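Local coordinates for protein nitroalkane oxidase (Podospora anserina, PDB 3MKH) that oxidises nitroalkanes to aldehydes or ketones with FAD, releasing nitrite and reducing molecular oxygen to hydrogen peroxide, at residues Asp160-Asn165 with Cys189-Thr194; Arg213-Arg218 with Thr252-Cys257. One frame throughout, in Å; residues are numbered along the deposited sequence.

Interaction 1 of 2, residues Asp160-Asn165 with Cys189-Thr194; sequences DEWVIN and CRDATT. With SO4 (sulfate ion), chain G.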
ATOM      1  N   ASP A 160     -35.845  -1.086 -44.698  1.00 37.74           N
ATOM      2  CA  ASP A 160     -34.710  -1.991 -44.861  1.00 43.37           C
ATOM      3  C   ASP A 160     -33.365  -1.330 -44.516  1.00 40.55           C
ATOM      4  O   ASP A 160     -32.311  -1.772 -44.964  1.00 45.53           O
ATOM      5  CB  ASP A 160     -34.673  -2.583 -46.274  1.00 48.17           C
ATOM      6  CG  ASP A 160     -34.432  -1.534 -47.343  1.00 55.71           C
ATOM      7  OD1 ASP A 160     -34.630  -0.331 -47.060  1.00 55.17           O
ATOM      8  OD2 ASP A 160     -34.046  -1.917 -48.470  1.00 59.87           O
ATOM      9  N   GLU A 161     -33.397  -0.272 -43.724  1.00 39.44           N
ATOM     10  CA  GLU A 161     -32.146   0.291 -43.237  1.00 38.08           C
ATOM     11  C   GLU A 161     -32.188   0.545 -41.731  1.00 34.69           C
ATOM     12  O   GLU A 161     -33.233   0.869 -41.171  1.00 35.07           O
ATOM     13  CB  GLU A 161     -31.752   1.537 -44.037  1.00 35.23           C
ATOM     14  CG  GLU A 161     -32.893   2.463 -44.378  1.00 43.46           C
ATOM     15  CD  GLU A 161     -32.475   3.615 -45.282  1.00 48.60           C
ATOM     16  OE1 GLU A 161     -31.481   3.469 -46.036  1.00 43.43           O
ATOM     17  OE2 GLU A 161     -33.147   4.667 -45.230  1.00 52.18           O
ATOM     18  N   TRP A 162     -31.047   0.359 -41.076  1.00 33.56           N
ATOM     19  CA  TRP A 162     -30.904   0.746 -39.683  1.00 30.96           C
ATOM     20  C   TRP A 162     -30.465   2.199 -39.616  1.00 31.72           C
ATOM     21  O   TRP A 162     -29.629   2.642 -40.395  1.00 28.72           O
ATOM     22  CB  TRP A 162     -29.899  -0.164 -38.962  1.00 28.62           C
ATOM     23  CG  TRP A 162     -30.491  -1.502 -38.622  1.00 29.88           C
ATOM     24  CD1 TRP A 162     -30.490  -2.629 -39.405  1.00 29.02           C
ATOM     25  CD2 TRP A 162     -31.194  -1.846 -37.426  1.00 27.44           C
ATOM     26  NE1 TRP A 162     -31.143  -3.649 -38.764  1.00 28.05           N
ATOM     27  CE2 TRP A 162     -31.588  -3.197 -37.548  1.00 30.32           C
ATOM     28  CE3 TRP A 162     -31.544  -1.141 -36.266  1.00 29.16           C
ATOM     29  CZ2 TRP A 162     -32.304  -3.859 -36.551  1.00 29.73           C
ATOM     30  CZ3 TRP A 162     -32.245  -1.808 -35.268  1.00 32.00           C
ATOM     31  CH2 TRP A 162     -32.621  -3.153 -35.422  1.00 30.53           C
ATOM     32  N   VAL A 163     -31.036   2.943 -38.682  1.00 31.75           N
ATOM     33  CA  VAL A 163     -30.715   4.353 -38.566  1.00 28.81           C
ATOM     34  C   VAL A 163     -30.073   4.617 -37.211  1.00 28.86           C
ATOM     35  O   VAL A 163     -30.654   4.320 -36.175  1.00 28.36           O
ATOM     36  CB  VAL A 163     -31.964   5.227 -38.763  1.00 31.40           C
ATOM     37  CG1 VAL A 163     -31.602   6.699 -38.661  1.00 33.85           C
ATOM     38  CG2 VAL A 163     -32.590   4.931 -40.122  1.00 33.95           C
ATOM     39  N   ILE A 164     -28.868   5.176 -37.235  1.00 29.09           N
ATOM     40  CA  ILE A 164     -28.075   5.332 -36.023  1.00 25.45           C
ATOM     41  C   ILE A 164     -27.972   6.796 -35.609  1.00 25.86           C
ATOM     42  O   ILE A 164     -27.713   7.668 -36.437  1.00 25.72           O
ATOM     43  CB  ILE A 164     -26.659   4.753 -36.233  1.00 29.35           C
ATOM     44  CG1 ILE A 164     -26.746   3.245 -36.478  1.00 31.33           C
ATOM     45  CG2 ILE A 164     -25.788   5.013 -35.014  1.00 26.62           C
ATOM     46  CD1 ILE A 164     -25.543   2.684 -37.188  1.00 27.84           C
ATOM     47  N   ASN A 165     -28.182   7.048 -34.320  1.00 26.32           N
ATOM     48  CA  ASN A 165     -28.023   8.372 -33.735  1.00 27.60           C
ATOM     49  C   ASN A 165     -27.354   8.279 -32.369  1.00 25.94           C
ATOM     50  O   ASN A 165     -27.717   7.443 -31.531  1.00 27.77           O
ATOM     51  CB  ASN A 165     -29.384   9.061 -33.565  1.00 28.68           C
ATOM     52  CG  ASN A 165     -29.972   9.533 -34.875  1.00 34.22           C
ATOM     53  OD1 ASN A 165     -29.498  10.498 -35.468  1.00 34.29           O
ATOM     54  ND2 ASN A 165     -31.017   8.852 -35.336  1.00 32.80           N
ATOM     55  N   CYS A 189     -24.473  -0.031 -29.766  1.00 24.08           N
ATOM     56  CA  CYS A 189     -25.631   0.808 -29.540  1.00 26.57           C
ATOM     57  C   CYS A 189     -26.810  -0.006 -29.025  1.00 31.01           C
ATOM     58  O   CYS A 189     -26.747  -1.243 -28.946  1.00 28.38           O
ATOM     59  CB  CYS A 189     -25.998   1.526 -30.838  1.00 28.88           C
ATOM     60  SG  CYS A 189     -26.151   0.415 -32.256  1.00 30.68           S
ATOM     61  N   ARG A 190     -27.893   0.683 -28.670  1.00 26.36           N
ATOM     62  CA  ARG A 190     -29.100  -0.034 -28.285  1.00 26.38           C
ATOM     63  C   ARG A 190     -30.247   0.121 -29.296  1.00 29.71           C
ATOM     64  O   ARG A 190     -30.520   1.220 -29.810  1.00 24.76           O
ATOM     65  CB  ARG A 190     -29.535   0.322 -26.862  1.00 28.04           C
ATOM     66  CG  ARG A 190     -30.178   1.651 -26.721  1.00 32.98           C
ATOM     67  CD  ARG A 190     -30.668   1.883 -25.308  1.00 34.14           C
ATOM     68  NE  ARG A 190     -30.816   3.315 -25.099  1.00 32.22           N
ATOM     69  CZ  ARG A 190     -31.900   4.000 -25.435  1.00 35.91           C
ATOM     70  NH1 ARG A 190     -32.933   3.368 -25.975  1.00 38.15           N
ATOM     71  NH2 ARG A 190     -31.952   5.309 -25.232  1.00 34.32           N
ATOM     72  N   ASP A 191     -30.900  -1.002 -29.584  1.00 29.37           N
ATOM     73  CA  ASP A 191     -32.029  -1.041 -30.499  1.00 29.01           C
ATOM     74  C   ASP A 191     -33.186  -0.289 -29.856  1.00 28.98           C
ATOM     75  O   ASP A 191     -33.603  -0.607 -28.744  1.00 32.19           O
ATOM     76  CB  ASP A 191     -32.419  -2.498 -30.749  1.00 31.99           C
ATOM     77  CG  ASP A 191     -33.640  -2.644 -31.648  1.00 33.58           C
ATOM     78  OD1 ASP A 191     -34.026  -1.663 -32.316  1.00 32.10           O
ATOM     79  OD2 ASP A 191     -34.208  -3.759 -31.688  1.00 38.23           O
ATOM     80  N   ALA A 192     -33.687   0.727 -30.544  1.00 32.83           N
ATOM     81  CA  ALA A 192     -34.824   1.482 -30.047  1.00 34.44           C
ATOM     82  C   ALA A 192     -36.034   1.339 -30.982  1.00 36.67           C
ATOM     83  O   ALA A 192     -36.984   2.119 -30.906  1.00 37.02           O
ATOM     84  CB  ALA A 192     -34.442   2.961 -29.861  1.00 34.43           C
ATOM     85  N   THR A 193     -35.991   0.348 -31.863  1.00 34.90           N
ATOM     86  CA  THR A 193     -37.097   0.102 -32.788  1.00 38.58           C
ATOM     87  C   THR A 193     -38.376  -0.165 -32.008  1.00 39.61           C
ATOM     88  O   THR A 193     -39.438   0.359 -32.331  1.00 39.58           O
ATOM     89  CB  THR A 193     -36.827  -1.101 -33.687  1.00 38.01           C
ATOM     90  OG1 THR A 193     -35.551  -0.953 -34.314  1.00 34.91           O
ATOM     91  CG2 THR A 193     -37.934  -1.223 -34.765  1.00 32.99           C
ATOM     92  N   THR A 194     -38.254  -0.991 -30.978  1.00 38.04           N
ATOM     93  CA  THR A 194     -39.322  -1.204 -30.018  1.00 41.21           C
ATOM     94  C   THR A 194     -38.767  -0.868 -28.642  1.00 42.43           C
ATOM     95  O   THR A 194     -37.583  -1.077 -28.379  1.00 41.24           O
ATOM     96  CB  THR A 194     -39.807  -2.666 -30.017  1.00 39.88           C
ATOM     97  OG1 THR A 194     -38.728  -3.528 -29.629  1.00 36.77           O
ATOM     98  CG2 THR A 194     -40.299  -3.072 -31.400  1.00 42.44           C
TER
HETATM   99  S   SO4 G 440     -35.414   6.385 -26.969  1.00 60.26           S
HETATM  100  O1  SO4 G 440     -35.705   7.660 -26.314  1.00 73.58           O
HETATM  101  O2  SO4 G 440     -34.185   6.526 -27.750  1.00 56.23           O
HETATM  102  O3  SO4 G 440     -35.231   5.361 -25.944  1.00 48.60           O
HETATM  103  O4  SO4 G 440     -36.518   6.036 -27.867  1.00 61.98           O
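Asp191 OD1 takes two hydrogen bonds and also touches the edge of the Trp162 ring. Thr193 N donates to Asp191 OD1 over 2.8 Å, closing an Asx turn. Thr193 OG1 donates to the same Asp191 OD1 at 2.6 Å. The hydroxyl uses the syn lone pair, whereas the amide comes from above the carboxylate plane, 47° out of it. The turn ends strand 184-191 in the β-domain characteristic of the acyl-CoA dehydrogenase family. Strand 154-158 lies between it and strand 161-168, so side chains make the contact. Trp162 reaches across with the far side of its six-membered ring. Asp191 OD1 meets the ring edge near its plane, 3.5 Å from Trp162 CZ3. Ring and carboxylate are turned 74° apart. Asp191 CG stands anti to the backbone N (chi1 177°), which brings the carboxylate to the ring edge. An alanine at Asp191 would remove the acceptor, and the Thr193 amide and hydroxyl would probably lose the mate that fixes the turn. Strand 154-158 adds a further hold, since Leu157 N bonds to Thr193 OG1. Arg190 NH1 donates to sulfate O3 at 3.0 Å; the ion is probably from the crystallisation liquor.

Interaction 2 of 2, residues Arg213-Arg218 with Thr252-Cys257; sequences RADLDR and TKNVLC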
ATOM      1  N   ARG A 213     -16.580   4.447 -43.699  1.00 23.60           N
ATOM      2  CA  ARG A 213     -16.461   5.794 -44.248  1.00 28.16           C
ATOM      3  C   ARG A 213     -17.365   5.953 -45.486  1.00 26.61           C
ATOM      4  O   ARG A 213     -17.978   6.996 -45.677  1.00 25.36           O
ATOM      5  CB  ARG A 213     -15.005   6.126 -44.576  1.00 26.08           C
ATOM      6  CG  ARG A 213     -14.818   7.469 -45.279  1.00 27.59           C
ATOM      7  CD  ARG A 213     -15.478   8.648 -44.536  1.00 26.18           C
ATOM      8  NE  ARG A 213     -15.055   9.895 -45.179  1.00 27.49           N
ATOM      9  CZ  ARG A 213     -13.937  10.549 -44.873  1.00 29.58           C
ATOM     10  NH1 ARG A 213     -13.161  10.110 -43.887  1.00 26.33           N
ATOM     11  NH2 ARG A 213     -13.601  11.648 -45.537  1.00 25.62           N
ATOM     12  N   ALA A 214     -17.473   4.902 -46.295  1.00 26.73           N
ATOM     13  CA  ALA A 214     -18.381   4.917 -47.448  1.00 29.52           C
ATOM     14  C   ALA A 214     -19.841   5.157 -47.035  1.00 28.23           C
ATOM     15  O   ALA A 214     -20.552   5.903 -47.703  1.00 32.22           O
ATOM     16  CB  ALA A 214     -18.250   3.636 -48.254  1.00 27.42           C
ATOM     17  N   ASP A 215     -20.284   4.532 -45.942  1.00 30.07           N
ATOM     18  CA  ASP A 215     -21.615   4.793 -45.385  1.00 27.39           C
ATOM     19  C   ASP A 215     -21.772   6.264 -45.016  1.00 29.09           C
ATOM     20  O   ASP A 215     -22.783   6.894 -45.338  1.00 26.29           O
ATOM     21  CB  ASP A 215     -21.866   3.960 -44.126  1.00 24.57           C
ATOM     22  CG  ASP A 215     -22.018   2.467 -44.412  1.00 31.43           C
ATOM     23  OD1 ASP A 215     -22.661   2.088 -45.412  1.00 31.87           O
ATOM     24  OD2 ASP A 215     -21.502   1.664 -43.607  1.00 28.44           O
ATOM     25  N   LEU A 216     -20.778   6.802 -44.317  1.00 28.75           N
ATOM     26  CA  LEU A 216     -20.824   8.193 -43.868  1.00 29.77           C
ATOM     27  C   LEU A 216     -20.914   9.152 -45.044  1.00 29.06           C
ATOM     28  O   LEU A 216     -21.693  10.095 -45.012  1.00 33.05           O
ATOM     29  CB  LEU A 216     -19.620   8.536 -42.978  1.00 22.41           C
ATOM     30  CG  LEU A 216     -19.604   7.757 -41.656  1.00 22.68           C
ATOM     31  CD1 LEU A 216     -18.386   8.107 -40.835  1.00 22.26           C
ATOM     32  CD2 LEU A 216     -20.882   8.013 -40.845  1.00 21.15           C
ATOM     33  N   ASP A 217     -20.126   8.899 -46.082  1.00 30.49           N
ATOM     34  CA  ASP A 217     -20.112   9.773 -47.257  1.00 31.84           C
ATOM     35  C   ASP A 217     -21.454   9.687 -47.978  1.00 32.50           C
ATOM     36  O   ASP A 217     -21.971  10.681 -48.481  1.00 36.30           O
ATOM     37  CB  ASP A 217     -19.004   9.362 -48.236  1.00 29.20           C
ATOM     38  CG  ASP A 217     -17.599   9.637 -47.706  1.00 35.13           C
ATOM     39  OD1 ASP A 217     -17.441  10.383 -46.708  1.00 31.33           O
ATOM     40  OD2 ASP A 217     -16.641   9.113 -48.319  1.00 34.34           O
ATOM     41  N   ARG A 218     -22.007   8.485 -48.036  1.00 30.38           N
ATOM     42  CA  ARG A 218     -23.284   8.270 -48.707  1.00 35.32           C
ATOM     43  C   ARG A 218     -24.398   9.032 -47.985  1.00 34.67           C
ATOM     44  O   ARG A 218     -25.273   9.629 -48.617  1.00 36.19           O
ATOM     45  CB  ARG A 218     -23.591   6.767 -48.784  1.00 33.19           C
ATOM     46  CG  ARG A 218     -24.969   6.424 -49.318  1.00 35.70           C
ATOM     47  CD  ARG A 218     -25.110   4.912 -49.479  1.00 43.11           C
ATOM     48  NE  ARG A 218     -24.736   4.191 -48.262  1.00 43.65           N
ATOM     49  CZ  ARG A 218     -25.530   4.059 -47.204  1.00 41.19           C
ATOM     50  NH1 ARG A 218     -26.745   4.603 -47.212  1.00 42.81           N
ATOM     51  NH2 ARG A 218     -25.110   3.387 -46.138  1.00 31.24           N
ATOM     52  N   THR A 252     -28.945  -3.694 -43.983  1.00 28.73           N
ATOM     53  CA  THR A 252     -28.999  -4.704 -42.941  1.00 26.95           C
ATOM     54  C   THR A 252     -27.746  -5.578 -42.912  1.00 27.66           C
ATOM     55  O   THR A 252     -27.422  -6.162 -41.882  1.00 27.78           O
ATOM     56  CB  THR A 252     -30.266  -5.572 -43.065  1.00 36.77           C
ATOM     57  OG1 THR A 252     -30.301  -6.164 -44.368  1.00 35.15           O
ATOM     58  CG2 THR A 252     -31.514  -4.720 -42.857  1.00 35.23           C
ATOM     59  N   LYS A 253     -27.029  -5.664 -44.026  1.00 28.70           N
ATOM     60  CA  LYS A 253     -25.762  -6.397 -44.013  1.00 31.45           C
ATOM     61  C   LYS A 253     -24.782  -5.805 -42.992  1.00 31.70           C
ATOM     62  O   LYS A 253     -23.893  -6.506 -42.510  1.00 27.23           O
ATOM     63  CB  LYS A 253     -25.114  -6.444 -45.401  1.00 29.32           C
ATOM     64  CG  LYS A 253     -24.681  -5.105 -45.957  1.00 30.08           C
ATOM     65  CD  LYS A 253     -23.990  -5.274 -47.300  1.00 34.80           C
ATOM     66  CE  LYS A 253     -23.556  -3.942 -47.869  1.00 35.90           C
ATOM     67  NZ  LYS A 253     -22.941  -4.071 -49.208  1.00 39.86           N
ATOM     68  N   ASN A 254     -24.950  -4.519 -42.666  1.00 29.41           N
ATOM     69  CA  ASN A 254     -24.040  -3.838 -41.733  1.00 27.20           C
ATOM     70  C   ASN A 254     -24.188  -4.301 -40.287  1.00 28.78           C
ATOM     71  O   ASN A 254     -23.321  -4.028 -39.446  1.00 25.27           O
ATOM     72  CB  ASN A 254     -24.215  -2.311 -41.785  1.00 27.00           C
ATOM     73  CG  ASN A 254     -23.416  -1.655 -42.901  1.00 26.19           C
ATOM     74  OD1 ASN A 254     -22.696  -0.670 -42.676  1.00 31.53           O
ATOM     75  ND2 ASN A 254     -23.556  -2.163 -44.105  1.00 24.36           N
ATOM     76  N   VAL A 255     -25.301  -4.961 -39.971  1.00 25.06           N
ATOM     77  CA  VAL A 255     -25.497  -5.447 -38.610  1.00 24.32           C
ATOM     78  C   VAL A 255     -24.551  -6.617 -38.329  1.00 29.01           C
ATOM     79  O   VAL A 255     -24.582  -7.632 -39.031  1.00 24.59           O
ATOM     80  CB  VAL A 255     -26.941  -5.886 -38.351  1.00 29.64           C
ATOM     81  CG1 VAL A 255     -27.058  -6.481 -36.958  1.00 26.77           C
ATOM     82  CG2 VAL A 255     -27.904  -4.710 -38.524  1.00 27.38           C
ATOM     83  N   LEU A 256     -23.696  -6.459 -37.318  1.00 28.00           N
ATOM     84  CA  LEU A 256     -22.754  -7.506 -36.936  1.00 28.14           C
ATOM     85  C   LEU A 256     -23.332  -8.370 -35.831  1.00 28.04           C
ATOM     86  O   LEU A 256     -23.294  -9.597 -35.911  1.00 29.65           O
ATOM     87  CB  LEU A 256     -21.409  -6.915 -36.485  1.00 24.88           C
ATOM     88  CG  LEU A 256     -20.371  -7.932 -35.982  1.00 27.36           C
ATOM     89  CD1 LEU A 256     -19.845  -8.796 -37.124  1.00 26.21           C
ATOM     90  CD2 LEU A 256     -19.181  -7.228 -35.265  1.00 24.07           C
ATOM     91  N   CYS A 257     -23.848  -7.730 -34.789  1.00 25.19           N
ATOM     92  CA  CYS A 257     -24.556  -8.440 -33.730  1.00 27.50           C
ATOM     93  C   CYS A 257     -25.946  -7.879 -33.590  1.00 28.53           C
ATOM     94  O   CYS A 257     -26.109  -6.707 -33.249  1.00 26.58           O
ATOM     95  CB  CYS A 257     -23.838  -8.314 -32.385  1.00 26.56           C
ATOM     96  SG  CYS A 257     -22.106  -8.811 -32.470  1.00 28.00           S
TER
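The first turns of helix 213-219 face the short 3-10 segment 252-254, with Asp215 CA and Asn254 CA 9.7 Å apart. In the 3-10 segment, Val255 N bonds back to Thr252 O at 3.1 Å. Asp215 and Asn254 make the contact. Their side chains come from opposite directions, and both are buried. Asp215 OD2 lies 2.8 Å from Asn254 OD1 as modelled, and the carboxylate and amide planes are 57° apart. The amide is probably turned over in the model; turned back, the pair may form a hydrogen bond. With CG beside its backbone N (chi1 -70°), Asp215 can reach back along the chain, and its OD2 accepts from the backbone N of Thr212. This is one of the two bonds that define a capping box, at the point where strand 206-212 passes into the helix. The other oxygen, Asp215 OD1, is held by Arg218 in a salt bridge, with Arg218 NH2 at 2.9 Å. The aspartate oxygen lies in the guanidinium plane, while the arginine comes from above the carboxylate plane, 36° out of it. Arg218 NH2 also bonds to Arg249 O, so this nitrogen links the helix to strand 242-251. The buried carboxylate is therefore gripped through both oxygens, and its negative charge is probably offset by Arg218. A second salt bridge runs along the helix, with Arg213 NE 2.9 Å from Asp217 OD1; Arg213 continues to Asp178. The Asp215 side chain is about 12 Å from that of the FAD-binding Val133. Past Asn254, Leu256 and Cys257 form a classic β-bulge opposite Ile208 of strand 206-212. Their side chains pack on helix 90-109, while Leu216 on the helical side rests on strands 206-212 and 242-251.

Of the segments joined here, 160-165, on strand 161-168, comes first. Interaction 1 closes the loop that runs from it to the end of strand 184-191. The chain then returns along strand 206-212, which pairs antiparallel with 184-191 and leads into helix 213-219. Strands 224-228 and 242-251 follow before interaction 2 closes its own loop at 252-257. The two loops are in series and neither nest nor cross. The contacts meet in space, their centres about 12 Å apart: Trp162 NE1 packs 3.4 Å from Val255 CG2. Strand 206-212 also joins them, pairing with 184-191 and with 255-257. Interaction 1 joins two strands of the mixed sheet; interaction 2 joins helix 213-219 to the chain before strand 255-257.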